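Local coordinates for protein beta-agarase B (Zobellia galactanivorans, PDB 4ATF) that hydrolyses the beta-1,4 linkages of agarose at random along the chain, with retention of the anomeric configuration, and releases mainly the tetramer, at residues 98-103 with 258-263; 117-122 with 140-145; 36-41 with 294-299; 132-137 with 251-256. The protein carries 1 engineered substitution. One frame throughout, in Å; residues are numbered along the deposited sequence. Where two conformers were deposited one is given.

Contact 1. Residues 98-103 with 258-263; sequences MGCITS and IINTED. With GAL (beta-D-galactopyranose), chain E.
Ile101 and Ile259 form the hydrogen-bonded pair of two antiparallel strands, 96-103 and 255-262, in the beta-sandwich (jelly-roll) fold of family GH16. Ile101 N donates to Ile259 O at 3.0 Å. Ile259 N returns a bond to Ile101 O at 3.1 Å. A third bond, Thr261 N to Gly99 O, is long and weak. Beyond it the strands are bridged by a water that accepts from Gly99 N and meets Thr261 OG1. One residue further on, Glu262 carries the contact into the substrate cleft: the bound galactose gives its O4 hydroxyl to Glu262 OE1 at 2.6 Å. Trp71 and Pro66 touch the same side chain. A glutamine in place of Glu262 would probably weaken the grip on this sugar, because O4 would lose its charged acceptor. The packing differs on the two faces. On one, Ile101 and Ile259 lie side by side, CG1 of Ile101 being 4.0 Å from CB of Ile259, and Leu83 covers both. On the other, Cys100 SG rests 3.8 Å from Ile258 CG2, near the substrate-binding Tyr59. Met98 crosses Thr261 obliquely. Its chain bends at the last torsion (chi3 65°), and SD ends 3.2 Å from Thr261 OG1 and 3.5 Å from the backbone N of Glu262.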
loop_
_atom_site.group_PDB
_atom_site.type_symbol
_atom_site.label_atom_id
_atom_site.label_comp_id
_atom_site.label_asym_id
_atom_site.label_seq_id
_atom_site.Cartn_x
_atom_site.Cartn_y
_atom_site.Cartn_z
ATOM N N MET A 98 -14.292 1.965 -6.120
ATOM C CA MET A 98 -13.714 1.680 -4.775
ATOM C C MET A 98 -12.901 2.937 -4.445
ATOM O O MET A 98 -12.785 3.893 -5.291
ATOM C CB MET A 98 -12.880 0.367 -4.760
ATOM C CG MET A 98 -11.648 0.380 -5.630
ATOM S SD MET A 98 -10.964 -1.307 -5.906
ATOM C CE MET A 98 -12.223 -2.182 -6.833
ATOM N N GLY A 99 -12.389 2.987 -3.234
ATOM C CA GLY A 99 -11.745 4.197 -2.714
ATOM C C GLY A 99 -10.238 4.310 -2.954
ATOM O O GLY A 99 -9.537 3.291 -3.114
ATOM N N CYS A 100 -9.738 5.544 -2.899
ATOM C CA CYS A 100 -8.274 5.847 -2.930
ATOM C C CYS A 100 -8.104 7.236 -2.310
ATOM O O CYS A 100 -8.858 8.156 -2.677
ATOM C CB CYS A 100 -7.789 5.878 -4.390
ATOM S SG CYS A 100 -5.992 6.069 -4.553
ATOM N N ILE A 101 -7.179 7.394 -1.354
ATOM C CA ILE A 101 -6.884 8.706 -0.809
ATOM C C ILE A 101 -5.356 8.914 -0.901
ATOM O O ILE A 101 -4.623 7.928 -0.977
ATOM C CB ILE A 101 -7.377 8.897 0.670
ATOM C CG1 ILE A 101 -6.482 8.178 1.708
ATOM C CG2 ILE A 101 -8.944 8.553 0.802
ATOM C CD1 ILE A 101 -6.905 8.503 3.236
ATOM N N THR A 102 -4.928 10.177 -0.935
ATOM C CA THR A 102 -3.516 10.563 -1.040
ATOM C C THR A 102 -3.193 11.623 0.020
ATOM O O THR A 102 -4.017 12.512 0.269
ATOM C CB THR A 102 -3.207 11.146 -2.436
ATOM O OG1 THR A 102 -3.648 10.235 -3.460
ATOM C CG2 THR A 102 -1.685 11.444 -2.600
ATOM N N SER A 103 -2.018 11.534 0.660
ATOM C CA SER A 103 -1.606 12.588 1.613
ATOM C C SER A 103 -1.370 13.943 0.906
ATOM O O SER A 103 -0.956 14.009 -0.256
ATOM C CB SER A 103 -0.338 12.200 2.378
ATOM O OG SER A 103 0.743 11.986 1.452
ATOM N N ILE A 258 -0.322 6.767 -0.057
ATOM C CA ILE A 258 -1.596 6.437 -0.756
ATOM C C ILE A 258 -2.218 5.249 0.023
ATOM O O ILE A 258 -1.488 4.317 0.406
ATOM C CB ILE A 258 -1.328 6.039 -2.248
ATOM C CG1 ILE A 258 -0.549 7.188 -2.961
ATOM C CG2 ILE A 258 -2.615 5.595 -2.961
ATOM C CD1 ILE A 258 -0.284 6.936 -4.463
ATOM N N ILE A 259 -3.547 5.319 0.292
ATOM C CA ILE A 259 -4.286 4.208 0.907
ATOM C C ILE A 259 -5.441 3.883 -0.053
ATOM O O ILE A 259 -6.229 4.778 -0.364
ATOM C CB ILE A 259 -4.816 4.610 2.324
ATOM C CG1 ILE A 259 -3.632 5.058 3.197
ATOM C CG2 ILE A 259 -5.650 3.400 2.929
ATOM C CD1 ILE A 259 -3.994 5.476 4.654
ATOM N N ASN A 260 -5.593 2.629 -0.495
ATOM C CA ASN A 260 -6.636 2.303 -1.431
ATOM C C ASN A 260 -6.943 0.841 -1.417
ATOM O O ASN A 260 -6.355 0.070 -0.635
ATOM C CB ASN A 260 -6.313 2.825 -2.888
ATOM C CG ASN A 260 -5.238 1.987 -3.634
ATOM O OD1 ASN A 260 -5.074 0.808 -3.397
ATOM N ND2 ASN A 260 -4.540 2.616 -4.581
ATOM N N THR A 261 -7.928 0.463 -2.244
ATOM C CA THR A 261 -8.095 -0.939 -2.657
ATOM C C THR A 261 -8.004 -0.936 -4.164
ATOM O O THR A 261 -8.211 0.144 -4.783
ATOM C CB THR A 261 -9.403 -1.616 -2.120
ATOM O OG1 THR A 261 -10.561 -0.999 -2.713
ATOM C CG2 THR A 261 -9.489 -1.446 -0.567
ATOM N N GLU A 262 -7.744 -2.116 -4.766
ATOM C CA GLU A 262 -7.511 -2.217 -6.243
ATOM C C GLU A 262 -7.920 -3.584 -6.736
ATOM O O GLU A 262 -7.655 -4.599 -6.069
ATOM C CB GLU A 262 -6.012 -2.061 -6.683
ATOM C CG GLU A 262 -5.438 -0.691 -6.545
ATOM C CD GLU A 262 -3.917 -0.590 -6.929
ATOM O OE1 GLU A 262 -3.310 -1.575 -7.371
ATOM O OE2 GLU A 262 -3.297 0.470 -6.688
ATOM N N ASP A 263 -8.515 -3.629 -7.922
ATOM C CA ASP A 263 -8.523 -4.870 -8.674
ATOM C C ASP A 263 -7.322 -4.793 -9.654
ATOM O O ASP A 263 -7.252 -3.858 -10.440
ATOM C CB ASP A 263 -9.830 -4.990 -9.489
ATOM C CG ASP A 263 -9.809 -6.186 -10.406
ATOM O OD1 ASP A 263 -9.366 -6.025 -11.593
ATOM O OD2 ASP A 263 -10.289 -7.270 -9.955
HETATM C C1 GAL E . 2.192 -1.763 -6.288
HETATM C C2 GAL E . 2.020 -1.349 -7.742
HETATM C C3 GAL E . 1.243 -0.051 -7.988
HETATM C C4 GAL E . -0.111 -0.217 -7.272
HETATM C C5 GAL E . 0.139 -0.649 -5.797
HETATM C C6 GAL E . -1.144 -0.735 -4.951
HETATM O O2 GAL E . 3.327 -1.134 -8.191
HETATM O O3 GAL E . 1.102 0.018 -9.418
HETATM O O4 GAL E . -0.813 -1.237 -7.932
HETATM O O5 GAL E . 0.936 -1.830 -5.634
HETATM O O6 GAL E . -0.685 -1.059 -3.636
HETATM O O HOH W 1 -12.215 0.778 -1.367
#

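Contact 2. Residues 117-122 with 140-145; sequences AKVMNS and DILDAY. Engineered in segment 140-145: Asp143 (natural residue Glu).
Val119, just past strand 111-118, reaches toward Leu142 and Ala144. Its CB points at the other segment and splits into two methyls. CG1 lies anti to the backbone N (chi1 173°) and meets Ala144 CB at 3.7 Å. CG2 straddles the two partners. It is 3.8 Å from Ala144 CB and 4.0 Å from Leu142 CD1, so the alanine methyl sits against both branches of the valine. The other branch of Leu142, CD2, touches Ala117 CB at 4.0 Å. The leucine thus spans Ala117 and Val119 with one methyl each. No hydrogen bond joins the segments; the side-chain contacts are apolar. An alanine in place of Val119 would probably open a gap beside Ala144 and take one neighbour from Leu142 CD1. Asp143, engineered from the natural glutamate, points away from this packing. It occupies the position of the probable proton donor and bonds to His165. Leu142 and Ile141 form a classic beta bulge facing Val128. The contact packs the end of strand 111-118 and the following loop against strand 137-145, which carries the probable catalytic residues. Val164 of strand 164-172 and Phe294 of strand 293-306 also touch Leu142, while Ser126 of strand 125-132 touches Val119.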
loop_
_atom_site.group_PDB
_atom_site.type_symbol
_atom_site.label_atom_id
_atom_site.label_comp_id
_atom_site.label_asym_id
_atom_site.label_seq_id
_atom_site.Cartn_x
_atom_site.Cartn_y
_atom_site.Cartn_z
ATOM N N ALA A 117 -4.134 -1.683 10.462
ATOM C CA ALA A 117 -5.165 -1.877 9.449
ATOM C C ALA A 117 -5.678 -3.291 9.467
ATOM O O ALA A 117 -4.990 -4.243 9.953
ATOM C CB ALA A 117 -4.585 -1.528 7.971
ATOM N N LYS A 118 -6.846 -3.484 8.887
ATOM C CA LYS A 118 -7.470 -4.808 8.789
ATOM C C LYS A 118 -7.732 -5.171 7.323
ATOM O O LYS A 118 -8.639 -4.632 6.670
ATOM C CB LYS A 118 -8.761 -4.846 9.626
ATOM C CG LYS A 118 -9.439 -6.207 9.718
ATOM C CD LYS A 118 -10.697 -6.067 10.632
ATOM C CE LYS A 118 -11.639 -7.150 10.304
ATOM N NZ LYS A 118 -11.304 -8.103 11.325
ATOM N N VAL A 119 -6.915 -6.090 6.816
ATOM C CA VAL A 119 -6.969 -6.537 5.394
ATOM C C VAL A 119 -8.404 -7.045 5.122
ATOM O O VAL A 119 -8.998 -7.747 6.002
ATOM C CB VAL A 119 -5.923 -7.688 5.176
ATOM C CG1 VAL A 119 -6.033 -8.334 3.749
ATOM C CG2 VAL A 119 -4.488 -7.109 5.416
ATOM N N MET A 120 -8.983 -6.707 3.965
ATOM C CA MET A 120 -10.327 -7.196 3.612
ATOM C C MET A 120 -10.437 -8.712 3.400
ATOM O O MET A 120 -9.513 -9.335 2.865
ATOM C CB MET A 120 -10.776 -6.575 2.282
ATOM C CG MET A 120 -10.847 -5.065 2.330
ATOM S SD MET A 120 -11.610 -4.385 0.795
ATOM C CE MET A 120 -10.302 -4.834 -0.412
ATOM N N ASN A 121 -11.612 -9.278 3.704
ATOM C CA ASN A 121 -11.935 -10.643 3.311
ATOM C C ASN A 121 -12.472 -10.604 1.860
ATOM O O ASN A 121 -13.642 -10.911 1.614
ATOM C CB ASN A 121 -13.004 -11.200 4.264
ATOM C CG ASN A 121 -13.266 -12.692 4.042
ATOM O OD1 ASN A 121 -12.572 -13.369 3.269
ATOM N ND2 ASN A 121 -14.301 -13.194 4.692
ATOM N N SER A 122 -11.607 -10.173 0.929
ATOM C CA SER A 122 -11.920 -10.007 -0.480
ATOM C C SER A 122 -10.739 -10.398 -1.395
ATOM O O SER A 122 -9.526 -10.427 -0.953
ATOM C CB SER A 122 -12.192 -8.493 -0.682
ATOM O OG SER A 122 -12.533 -8.183 -2.050
ATOM N N ASP A 140 5.911 -0.313 -1.044
ATOM C CA ASP A 140 4.700 -0.875 -0.406
ATOM C C ASP A 140 4.789 -0.913 1.113
ATOM O O ASP A 140 5.855 -1.205 1.655
ATOM C CB ASP A 140 4.564 -2.323 -0.739
ATOM C CG ASP A 140 4.394 -2.587 -2.164
ATOM O OD1 ASP A 140 4.065 -1.706 -2.998
ATOM O OD2 ASP A 140 4.671 -3.777 -2.418
ATOM N N ILE A 141 3.764 -0.581 1.857
ATOM C CA ILE A 141 3.881 -0.830 3.291
ATOM C C ILE A 141 2.980 -2.054 3.568
ATOM O O ILE A 141 3.373 -3.069 4.250
ATOM C CB ILE A 141 3.498 0.434 4.089
ATOM C CG1 ILE A 141 4.511 1.560 3.785
ATOM C CG2 ILE A 141 3.408 0.153 5.628
ATOM C CD1 ILE A 141 3.982 2.940 4.174
ATOM N N LEU A 142 1.815 -2.039 2.932
ATOM C CA LEU A 142 0.881 -3.198 3.058
ATOM C C LEU A 142 0.353 -3.465 1.626
ATOM O O LEU A 142 -0.111 -2.529 0.940
ATOM C CB LEU A 142 -0.328 -2.849 3.928
ATOM C CG LEU A 142 -1.511 -3.863 3.994
ATOM C CD1 LEU A 142 -1.065 -5.258 4.483
ATOM C CD2 LEU A 142 -2.675 -3.291 4.948
ATOM N N ASP A 143 0.391 -4.703 1.179
ATOM C CA ASP A 143 -0.225 -5.038 -0.105
ATOM C C ASP A 143 -0.676 -6.492 0.082
ATOM O O ASP A 143 0.160 -7.433 0.179
ATOM C CB ASP A 143 0.781 -4.863 -1.283
ATOM C CG ASP A 143 0.265 -5.512 -2.624
ATOM O OD1 ASP A 143 -0.903 -5.477 -3.014
ATOM O OD2 ASP A 143 1.068 -6.044 -3.365
ATOM N N ALA A 144 -1.981 -6.691 0.265
ATOM C CA ALA A 144 -2.493 -8.038 0.663
ATOM C C ALA A 144 -3.830 -8.311 0.031
ATOM O O ALA A 144 -4.643 -7.390 -0.100
ATOM C CB ALA A 144 -2.623 -8.132 2.268
ATOM N N TYR A 145 -4.060 -9.581 -0.308
ATOM C CA TYR A 145 -5.292 -10.087 -0.947
ATOM C C TYR A 145 -5.886 -11.000 0.122
ATOM O O TYR A 145 -5.506 -12.167 0.233
ATOM C CB TYR A 145 -4.939 -10.863 -2.255
ATOM C CG TYR A 145 -4.084 -10.006 -3.168
ATOM C CD1 TYR A 145 -2.689 -9.991 -3.029
ATOM C CD2 TYR A 145 -4.650 -9.126 -4.128
ATOM C CE1 TYR A 145 -1.874 -9.179 -3.824
ATOM C CE2 TYR A 145 -3.788 -8.301 -4.960
ATOM C CZ TYR A 145 -2.425 -8.349 -4.788
ATOM O OH TYR A 145 -1.542 -7.550 -5.539
#

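Contact 3. Residues 36-41 with 294-299; sequences DNFEYE and FGVDWI. With NA (sodium ion), chain I.
Asn37 and Asp297 meet at a sodium ion through their backbone oxygens. Asn37 O and Asp297 O each lie 2.3 Å from the metal. Asp297 binds it a second time, with OD1 at 2.4 Å, and its other oxygen pairs with Arg116. Glu39 OE2 is a longer ligand at 2.9 Å; its chain bends at chi2 (-74°) and brings the carboxylate back to the ion. A water and Gly81 O complete the six ligands. The 36-41 loop is held to strand 293-306 by a single antiparallel bridge. Asp36 N donates to Ile299 O at 2.9 Å, and Ile299 N to Asp36 O at 3.0 Å. An Asx turn fixes the loop next to the site: Phe38 N bonds to Asp36 OD1 from above the carboxylate plane. Tyr40 OH donates to Asp36 OD2 at 2.6 Å, which Trp55 also bonds. Phe38 turns its ring edge to Asp297 O and packs CE2 against Val296 CG1 at 3.9 Å. Asp297 and Trp298 form a classic beta bulge opposite Arg116. The site is all oxygen, as suits a hard cation. The ion probably offsets repulsion between the Glu39 and Asp297 carboxylates and lets Asn37 O and Asp297 O approach to 3.1 Å.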
loop_
_atom_site.group_PDB
_atom_site.type_symbol
_atom_site.label_atom_id
_atom_site.label_comp_id
_atom_site.label_asym_id
_atom_site.label_seq_id
_atom_site.Cartn_x
_atom_site.Cartn_y
_atom_site.Cartn_z
ATOM N N ASP A 36 -2.351 10.411 11.310
ATOM C CA ASP A 36 -3.779 10.597 11.500
ATOM C C ASP A 36 -4.346 9.333 12.199
ATOM O O ASP A 36 -4.067 8.204 11.772
ATOM C CB ASP A 36 -4.474 10.816 10.120
ATOM C CG ASP A 36 -5.916 11.411 10.238
ATOM O OD1 ASP A 36 -6.532 11.429 11.339
ATOM O OD2 ASP A 36 -6.445 11.845 9.191
ATOM N N ASN A 37 -5.113 9.548 13.266
ATOM C CA ASN A 37 -5.834 8.434 13.930
ATOM C C ASN A 37 -7.328 8.371 13.608
ATOM O O ASN A 37 -8.070 7.539 14.190
ATOM C CB ASN A 37 -5.558 8.334 15.441
ATOM C CG ASN A 37 -6.131 9.490 16.227
ATOM O OD1 ASN A 37 -6.393 10.543 15.689
ATOM N ND2 ASN A 37 -6.327 9.285 17.527
ATOM N N PHE A 38 -7.776 9.199 12.642
ATOM C CA PHE A 38 -9.127 9.065 12.046
ATOM C C PHE A 38 -10.234 9.052 13.112
ATOM O O PHE A 38 -11.189 8.225 13.015
ATOM C CB PHE A 38 -9.206 7.785 11.140
ATOM C CG PHE A 38 -8.206 7.809 10.003
ATOM C CD1 PHE A 38 -8.271 8.823 9.014
ATOM C CD2 PHE A 38 -7.146 6.874 9.944
ATOM C CE1 PHE A 38 -7.351 8.853 7.999
ATOM C CE2 PHE A 38 -6.248 6.904 8.936
ATOM C CZ PHE A 38 -6.326 7.881 7.966
ATOM N N GLU A 39 -10.150 9.964 14.097
ATOM C CA GLU A 39 -11.163 9.981 15.153
ATOM C C GLU A 39 -12.346 10.944 14.851
ATOM O O GLU A 39 -13.288 11.021 15.622
ATOM C CB GLU A 39 -10.567 10.088 16.578
ATOM C CG GLU A 39 -9.695 8.868 16.960
ATOM C CD GLU A 39 -10.485 7.564 17.287
ATOM O OE1 GLU A 39 -11.608 7.649 17.817
ATOM O OE2 GLU A 39 -9.981 6.440 17.009
ATOM N N TYR A 40 -12.357 11.582 13.684
ATOM C CA TYR A 40 -13.411 12.554 13.325
ATOM C C TYR A 40 -14.365 11.856 12.384
ATOM O O TYR A 40 -14.011 10.791 11.847
ATOM C CB TYR A 40 -12.761 13.756 12.596
ATOM C CG TYR A 40 -11.767 13.343 11.534
ATOM C CD1 TYR A 40 -10.421 13.154 11.851
ATOM C CD2 TYR A 40 -12.177 13.115 10.203
ATOM C CE1 TYR A 40 -9.462 12.782 10.833
ATOM C CE2 TYR A 40 -11.259 12.706 9.200
ATOM C CZ TYR A 40 -9.898 12.529 9.536
ATOM O OH TYR A 40 -8.995 12.162 8.554
ATOM N N GLU A 41 -15.504 12.473 12.077
ATOM C CA GLU A 41 -16.438 11.886 11.122
ATOM C C GLU A 41 -16.268 12.544 9.746
ATOM O O GLU A 41 -16.397 13.733 9.661
ATOM C CB GLU A 41 -17.902 12.060 11.621
ATOM C CG GLU A 41 -18.206 11.273 12.929
ATOM C CD GLU A 41 -18.308 9.731 12.693
ATOM O OE1 GLU A 41 -19.016 9.275 11.733
ATOM O OE2 GLU A 41 -17.677 8.988 13.487
ATOM N N PHE A 294 -12.256 -2.000 3.643
ATOM C CA PHE A 294 -10.882 -1.953 4.143
ATOM C C PHE A 294 -10.886 -0.873 5.235
ATOM O O PHE A 294 -11.398 0.242 4.998
ATOM C CB PHE A 294 -9.954 -1.590 2.970
ATOM C CG PHE A 294 -8.490 -1.481 3.348
ATOM C CD1 PHE A 294 -7.925 -2.320 4.349
ATOM C CD2 PHE A 294 -7.689 -0.529 2.736
ATOM C CE1 PHE A 294 -6.548 -2.200 4.717
ATOM C CE2 PHE A 294 -6.319 -0.416 3.044
ATOM C CZ PHE A 294 -5.733 -1.255 4.043
ATOM N N GLY A 295 -10.405 -1.215 6.436
ATOM C CA GLY A 295 -10.445 -0.277 7.587
ATOM C C GLY A 295 -9.031 0.006 8.045
ATOM O O GLY A 295 -8.197 -0.932 8.133
ATOM N N VAL A 296 -8.749 1.281 8.289
ATOM C CA VAL A 296 -7.443 1.707 8.793
ATOM C C VAL A 296 -7.716 2.453 10.087
ATOM O O VAL A 296 -8.386 3.471 10.077
ATOM C CB VAL A 296 -6.648 2.608 7.780
ATOM C CG1 VAL A 296 -5.356 3.155 8.409
ATOM C CG2 VAL A 296 -6.304 1.800 6.547
ATOM N N ASP A 297 -7.252 1.919 11.216
ATOM C CA ASP A 297 -7.455 2.566 12.523
ATOM C C ASP A 297 -6.562 3.826 12.620
ATOM O O ASP A 297 -7.014 4.892 13.070
ATOM C CB ASP A 297 -7.127 1.543 13.645
ATOM C CG ASP A 297 -7.409 2.074 15.057
ATOM O OD1 ASP A 297 -8.049 3.135 15.197
ATOM O OD2 ASP A 297 -6.976 1.422 16.043
ATOM N N TRP A 298 -5.310 3.719 12.177
ATOM C CA TRP A 298 -4.402 4.894 12.180
ATOM C C TRP A 298 -3.177 4.680 11.320
ATOM O O TRP A 298 -2.856 3.546 10.921
ATOM C CB TRP A 298 -3.984 5.321 13.628
ATOM C CG TRP A 298 -3.556 4.184 14.635
ATOM C CD1 TRP A 298 -4.269 3.705 15.753
ATOM C CD2 TRP A 298 -2.291 3.486 14.643
ATOM N NE1 TRP A 298 -3.484 2.744 16.440
ATOM C CE2 TRP A 298 -2.288 2.596 15.777
ATOM C CE3 TRP A 298 -1.170 3.515 13.796
ATOM C CZ2 TRP A 298 -1.183 1.757 16.076
ATOM C CZ3 TRP A 298 -0.084 2.666 14.077
ATOM C CH2 TRP A 298 -0.104 1.800 15.218
ATOM N N ILE A 299 -2.507 5.778 11.018
ATOM C CA ILE A 299 -1.258 5.758 10.318
ATOM C C ILE A 299 -0.350 6.773 11.015
ATOM O O ILE A 299 -0.745 7.952 11.220
ATOM C CB ILE A 299 -1.413 5.983 8.784
ATOM C CG1 ILE A 299 -0.011 5.826 8.082
ATOM C CG2 ILE A 299 -2.107 7.319 8.498
ATOM C CD1 ILE A 299 -0.154 5.689 6.549
HETATM NA NA NA I . -8.587 5.395 14.733
HETATM O O HOH W 2 -8.083 5.667 17.060
#

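Contact 4. Residues 132-137 with 251-256; sequences SADDTQ and LNKEMD. With GAL (beta-D-galactopyranose), chain B.
The hairpin turn between strands 125-132 and 137-145 rests on the segment leading into strand 255-262, at the rim of the agarose cleft. Lys253 grips the turn with its amino group. NZ forms a salt bridge with Asp134, meeting the syn lone pair of OD2 at 2.9 Å, and donates to Thr136 OG1 at 2.8 Å. The lysine chain is extended beyond CG and crosses both partners at about a right angle. Asp134 OD1 accepts three bonds, from Ser132 OG, Thr136 N and Thr136 OG1, the last at 2.6 Å. With its carboxylate between the backbone N and the carbonyl carbon (chi1 70°), Asp134 can hold the loop and the lysine together. A water links Ala133 N to Glu254 O. Gln137 CB packs against Met255 CE at 3.8 Å and Leu251 CD2 at 3.9 Å, and the aliphatic part of Lys253 lies across the glutamine side chain. The same turn presents Asp135 to the substrate: the galactose O2 hydroxyl donates to Asp135 OD2 at 2.5 Å, and His60 bonds to OD1. The type I turn from Ser132 to Asp135 and the Asx turn at Asp134 make this a compact beta-hairpin loop that offers the cleft a sugar-binding aspartate.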
loop_
_atom_site.group_PDB
_atom_site.type_symbol
_atom_site.label_atom_id
_atom_site.label_comp_id
_atom_site.label_asym_id
_atom_site.label_seq_id
_atom_site.Cartn_x
_atom_site.Cartn_y
_atom_site.Cartn_z
ATOM N N SER A 132 6.433 8.317 -5.571
ATOM C CA SER A 132 6.957 9.637 -5.905
ATOM C C SER A 132 6.009 10.410 -6.859
ATOM O O SER A 132 5.213 9.802 -7.581
ATOM C CB SER A 132 8.393 9.517 -6.524
ATOM O OG SER A 132 8.306 8.819 -7.790
ATOM N N ALA A 133 6.138 11.751 -6.864
ATOM C CA ALA A 133 5.257 12.590 -7.664
ATOM C C ALA A 133 5.320 12.195 -9.178
ATOM O O ALA A 133 4.294 12.263 -9.920
ATOM C CB ALA A 133 5.626 14.108 -7.432
ATOM N N ASP A 134 6.524 11.771 -9.618
ATOM C CA ASP A 134 6.710 11.481 -11.048
ATOM C C ASP A 134 6.475 10.023 -11.389
ATOM O O ASP A 134 6.741 9.633 -12.538
ATOM C CB ASP A 134 8.081 11.989 -11.541
ATOM C CG ASP A 134 9.262 11.145 -10.970
ATOM O OD1 ASP A 134 9.024 10.130 -10.237
ATOM O OD2 ASP A 134 10.426 11.523 -11.262
ATOM N N ASP A 135 5.936 9.239 -10.430
ATOM C CA ASP A 135 5.521 7.807 -10.635
ATOM C C ASP A 135 6.715 6.865 -10.940
ATOM O O ASP A 135 6.531 5.801 -11.491
ATOM C CB ASP A 135 4.486 7.702 -11.774
ATOM C CG ASP A 135 3.101 8.314 -11.386
ATOM O OD1 ASP A 135 2.813 8.364 -10.179
ATOM O OD2 ASP A 135 2.340 8.731 -12.266
ATOM N N THR A 136 7.940 7.312 -10.664
ATOM C CA THR A 136 9.066 6.447 -10.882
ATOM C C THR A 136 9.543 5.581 -9.711
ATOM O O THR A 136 10.335 4.649 -9.973
ATOM C CB THR A 136 10.284 7.221 -11.395
ATOM O OG1 THR A 136 10.692 8.197 -10.404
ATOM C CG2 THR A 136 9.980 7.845 -12.795
ATOM N N GLN A 137 9.168 5.917 -8.456
ATOM C CA GLN A 137 9.687 5.222 -7.328
ATOM C C GLN A 137 8.508 4.970 -6.331
ATOM O O GLN A 137 7.660 5.849 -6.109
ATOM C CB GLN A 137 10.815 6.052 -6.647
ATOM C CG GLN A 137 12.004 6.316 -7.582
ATOM C CD GLN A 137 13.061 7.242 -6.958
ATOM O OE1 GLN A 137 14.063 7.620 -7.626
ATOM N NE2 GLN A 137 12.887 7.563 -5.706
ATOM N N LEU A 251 16.137 4.864 -4.073
ATOM C CA LEU A 251 14.804 5.407 -3.654
ATOM C C LEU A 251 15.002 6.762 -2.938
ATOM O O LEU A 251 14.987 6.856 -1.716
ATOM C CB LEU A 251 14.071 4.370 -2.779
ATOM C CG LEU A 251 13.702 3.029 -3.511
ATOM C CD1 LEU A 251 13.259 1.965 -2.499
ATOM C CD2 LEU A 251 12.591 3.284 -4.514
ATOM N N ASN A 252 15.229 7.816 -3.700
ATOM C CA ASN A 252 15.655 9.103 -3.122
ATOM C C ASN A 252 14.533 10.138 -3.178
ATOM O O ASN A 252 14.624 11.186 -2.513
ATOM C CB ASN A 252 16.872 9.675 -3.892
ATOM C CG ASN A 252 16.481 10.152 -5.345
ATOM O OD1 ASN A 252 15.964 9.336 -6.160
ATOM N ND2 ASN A 252 16.619 11.460 -5.616
ATOM N N LYS A 253 13.497 9.898 -3.987
ATOM C CA LYS A 253 12.527 10.999 -4.217
ATOM C C LYS A 253 11.491 11.058 -3.094
ATOM O O LYS A 253 11.014 9.996 -2.641
ATOM C CB LYS A 253 11.812 10.791 -5.575
ATOM C CG LYS A 253 12.797 10.917 -6.809
ATOM C CD LYS A 253 12.128 10.557 -8.123
ATOM C CE LYS A 253 13.176 10.763 -9.239
ATOM N NZ LYS A 253 12.796 10.056 -10.587
ATOM N N GLU A 254 11.100 12.260 -2.671
ATOM C CA GLU A 254 10.000 12.373 -1.667
ATOM C C GLU A 254 8.694 11.756 -2.233
ATOM O O GLU A 254 8.506 11.687 -3.504
ATOM C CB GLU A 254 9.828 13.854 -1.220
ATOM C CG GLU A 254 9.204 14.727 -2.302
ATOM C CD GLU A 254 9.166 16.199 -1.953
ATOM O OE1 GLU A 254 9.436 16.571 -0.763
ATOM O OE2 GLU A 254 8.891 16.978 -2.886
ATOM N N MET A 255 7.806 11.244 -1.336
ATOM C CA MET A 255 6.698 10.391 -1.825
ATOM C C MET A 255 5.378 10.783 -1.135
ATOM O O MET A 255 5.386 11.219 0.026
ATOM C CB MET A 255 6.983 8.907 -1.545
ATOM C CG MET A 255 8.177 8.367 -2.356
ATOM S SD MET A 255 8.349 6.602 -2.168
ATOM C CE MET A 255 9.978 6.348 -2.957
ATOM N N ASP A 256 4.277 10.658 -1.898
ATOM C CA ASP A 256 2.916 10.722 -1.411
ATOM C C ASP A 256 2.568 9.399 -0.665
ATOM O O ASP A 256 3.023 8.314 -1.041
ATOM C CB ASP A 256 1.936 10.783 -2.631
ATOM C CG ASP A 256 2.023 12.117 -3.427
ATOM O OD1 ASP A 256 2.421 13.188 -2.887
ATOM O OD2 ASP A 256 1.651 12.103 -4.628
HETATM C C1 GAL B . -0.002 5.010 -13.294
HETATM C C2 GAL B . 0.262 6.484 -13.646
HETATM C C3 GAL B . -0.727 6.968 -14.729
HETATM C C4 GAL B . -0.740 5.999 -15.933
HETATM C C5 GAL B . -0.937 4.544 -15.460
HETATM C C6 GAL B . -0.937 3.709 -16.725
HETATM O O2 GAL B . 0.242 7.350 -12.490
HETATM O O3 GAL B . -0.258 8.212 -15.197
HETATM O O4 GAL B . 0.560 5.997 -16.499
HETATM O O5 GAL B . 0.094 4.182 -14.486
HETATM O O6 GAL B . -1.290 2.478 -16.197
HETATM O O HOH W 3 8.434 13.267 -5.557
#

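The four contacts belong to one GH16 beta-sandwich. The centres of contacts 1 and 2 each lie about 8 Å from the chain centre; those of contacts 2, 3 and 4 lie about 11, 14 and 17 Å from that of contact 1. Contacts 1 and 4 share strand 255-262, which starts beside the 132-137 turn and ends at the substrate-binding glutamate. Contacts 2 and 3 meet where strands 111-118 and 293-306 pair. Along the chain, contact 3 encloses the other three, and contacts 2 and 4 interlock. Contacts 3 and 4 do not touch (centres about 24 Å apart). The sodium site lies away from the sugar-binding residues, while contacts 1, 2 and 4 supply pocket residues.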